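Local coordinates for protein dicer Related Helicase (Caenorhabditis elegans, PDB 6M6R) that probably hydrolyses ATP as an RNA helicase of the RIG-I-like receptor family, this chain being its zinc-containing C-terminal RNA-binding domain, at residues B[12-17]-B[72-77]. Numbering follows the deposited sequence.
Sequences LMCSNC and CKLDVG. With ZN (zinc ion), chain C.
The carboxamide of Asn16 is the flat group of this contact, and it meets Cys72 through ND2. ND2 donates to Cys72 SG over 3.3 Å; the N-H points well at the sulfur (156°), which sits 16° out of the amide plane. CB of Cys72 also lies beside ND2, whereas OD1 has a hydrogen-bond partner elsewhere in the structure. With CG anti to the backbone N of Asn16 (chi1 -171°), the amide extends toward Cys72 on the other segment.

Cys72 SG thus has two N-H donors besides the metal, since the backbone N of Leu74 also bonds to it, at 3.5 Å. Cys14 SG is treated alike on its side: it accepts from Cys17 N at 3.6 Å and, weakly, from Asn16 N. Such donors probably offset part of the negative charge of the thiolates. The zinc ion lies between the two turns, 2.3 Å from each SG of Cys14, Cys17 and Cys72, and Cys69 supplies the fourth sulfur.

Beside the metal, Cys17 CB packs against Cys72 CB at 3.8 Å. Leu74 covers another part of the site with one methyl, CD2, which lies 3.7 Å from Cys14 SG and also lies near CB of Asn16 and OG of Ser15. Segment 12-17 also meets the second subunit, where Arg51 of that chain bonds to Asn16 O.

Two CxxC turns, one at the end of strand 11-14 and the other joining strands 61-69 and 75-82, are thereby clamped on one metal. They link two antiparallel sheets in the Cys4 zinc site characteristic of RIG-I-like receptor C-terminal domains.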
loop_
_atom_site.group_PDB
_atom_site.type_symbol
_atom_site.label_atom_id
_atom_site.label_comp_id
_atom_site.label_asym_id
_atom_site.label_seq_id
_atom_site.Cartn_x
_atom_site.Cartn_y
_atom_site.Cartn_z
ATOM N N LEU B 12 -6.340 -1.833 -18.503
ATOM C CA LEU B 12 -5.732 -1.647 -17.192
ATOM C C LEU B 12 -6.096 -2.868 -16.357
ATOM O O LEU B 12 -7.271 -3.072 -16.030
ATOM C CB LEU B 12 -6.233 -0.366 -16.537
ATOM C CG LEU B 12 -5.440 0.874 -16.933
ATOM C CD1 LEU B 12 -5.412 1.052 -18.446
ATOM C CD2 LEU B 12 -6.021 2.097 -16.269
ATOM N N MET B 13 -5.109 -3.708 -16.065
ATOM C CA MET B 13 -5.378 -4.993 -15.444
ATOM C C MET B 13 -4.742 -5.080 -14.062
ATOM O O MET B 13 -3.753 -4.407 -13.769
ATOM C CB MET B 13 -4.891 -6.116 -16.372
ATOM C CG MET B 13 -5.809 -6.184 -17.613
ATOM S SD MET B 13 -5.083 -7.065 -18.983
ATOM C CE MET B 13 -4.160 -8.341 -18.118
ATOM N N CYS B 14 -5.356 -5.883 -13.193
ATOM C CA CYS B 14 -4.778 -6.157 -11.877
ATOM C C CYS B 14 -3.423 -6.824 -12.049
ATOM O O CYS B 14 -3.305 -7.850 -12.730
ATOM C CB CYS B 14 -5.722 -7.069 -11.072
ATOM S SG CYS B 14 -5.103 -7.466 -9.408
ATOM N N SER B 15 -2.381 -6.246 -11.447
ATOM C CA SER B 15 -1.083 -6.861 -11.666
ATOM C C SER B 15 -0.940 -8.181 -10.927
ATOM O O SER B 15 -0.002 -8.927 -11.225
ATOM C CB SER B 15 0.043 -5.909 -11.251
ATOM O OG SER B 15 -0.062 -5.658 -9.868
ATOM N N ASN B 16 -1.852 -8.501 -9.998
ATOM C CA ASN B 16 -1.806 -9.772 -9.276
ATOM C C ASN B 16 -2.576 -10.892 -9.981
ATOM O O ASN B 16 -2.067 -12.012 -10.115
ATOM C CB ASN B 16 -2.326 -9.586 -7.838
ATOM C CG ASN B 16 -2.086 -10.826 -6.968
ATOM O OD1 ASN B 16 -1.052 -11.480 -7.078
ATOM N ND2 ASN B 16 -3.053 -11.161 -6.129
ATOM N N CYS B 17 -3.805 -10.642 -10.418
ATOM C CA CYS B 17 -4.627 -11.720 -10.957
ATOM C C CYS B 17 -4.990 -11.535 -12.428
ATOM O O CYS B 17 -5.617 -12.431 -13.017
ATOM C CB CYS B 17 -5.902 -11.871 -10.105
ATOM S SG CYS B 17 -7.160 -10.608 -10.388
ATOM N N CYS B 72 -9.173 -10.839 -6.404
ATOM C CA CYS B 72 -8.059 -11.362 -5.625
ATOM C C CYS B 72 -7.791 -10.571 -4.357
ATOM O O CYS B 72 -6.919 -10.964 -3.573
ATOM C CB CYS B 72 -6.778 -11.401 -6.489
ATOM S SG CYS B 72 -5.987 -9.786 -6.747
ATOM N N LYS B 73 -8.500 -9.462 -4.140
ATOM C CA LYS B 73 -8.408 -8.624 -2.944
ATOM C C LYS B 73 -7.070 -7.893 -2.798
ATOM O O LYS B 73 -6.802 -7.313 -1.738
ATOM C CB LYS B 73 -8.741 -9.446 -1.676
ATOM C CG LYS B 73 -10.206 -9.257 -1.230
ATOM C CD LYS B 73 -11.226 -9.643 -2.311
ATOM C CE LYS B 73 -12.543 -10.241 -1.774
ATOM N NZ LYS B 73 -13.746 -9.825 -2.597
ATOM N N LEU B 74 -6.239 -7.841 -3.840
ATOM C CA LEU B 74 -5.074 -6.960 -3.800
ATOM C C LEU B 74 -5.525 -5.520 -3.545
ATOM O O LEU B 74 -6.552 -5.080 -4.066
ATOM C CB LEU B 74 -4.298 -7.040 -5.124
ATOM C CG LEU B 74 -3.142 -6.047 -5.382
ATOM C CD1 LEU B 74 -1.870 -6.535 -4.666
ATOM C CD2 LEU B 74 -2.895 -5.767 -6.910
ATOM N N ASP B 75 -4.766 -4.786 -2.725
ATOM C CA ASP B 75 -5.009 -3.350 -2.571
ATOM C C ASP B 75 -4.636 -2.636 -3.861
ATOM O O ASP B 75 -3.483 -2.695 -4.296
ATOM C CB ASP B 75 -4.198 -2.808 -1.388
ATOM C CG ASP B 75 -4.405 -1.311 -1.147
ATOM O OD1 ASP B 75 -5.383 -0.715 -1.652
ATOM O OD2 ASP B 75 -3.575 -0.724 -0.416
ATOM N N VAL B 76 -5.607 -1.975 -4.495
ATOM C CA VAL B 76 -5.375 -1.338 -5.783
ATOM C C VAL B 76 -5.590 0.170 -5.744
ATOM O O VAL B 76 -5.435 0.827 -6.780
ATOM C CB VAL B 76 -6.229 -1.982 -6.903
ATOM C CG1 VAL B 76 -5.817 -3.446 -7.137
ATOM C CG2 VAL B 76 -7.715 -1.931 -6.583
ATOM N N GLY B 77 -5.910 0.746 -4.593
ATOM C CA GLY B 77 -6.083 2.186 -4.525
ATOM C C GLY B 77 -7.058 2.571 -3.419
ATOM O O GLY B 77 -7.175 1.880 -2.407
HETATM ZN ZN ZN C . -6.734 -9.014 -8.790
#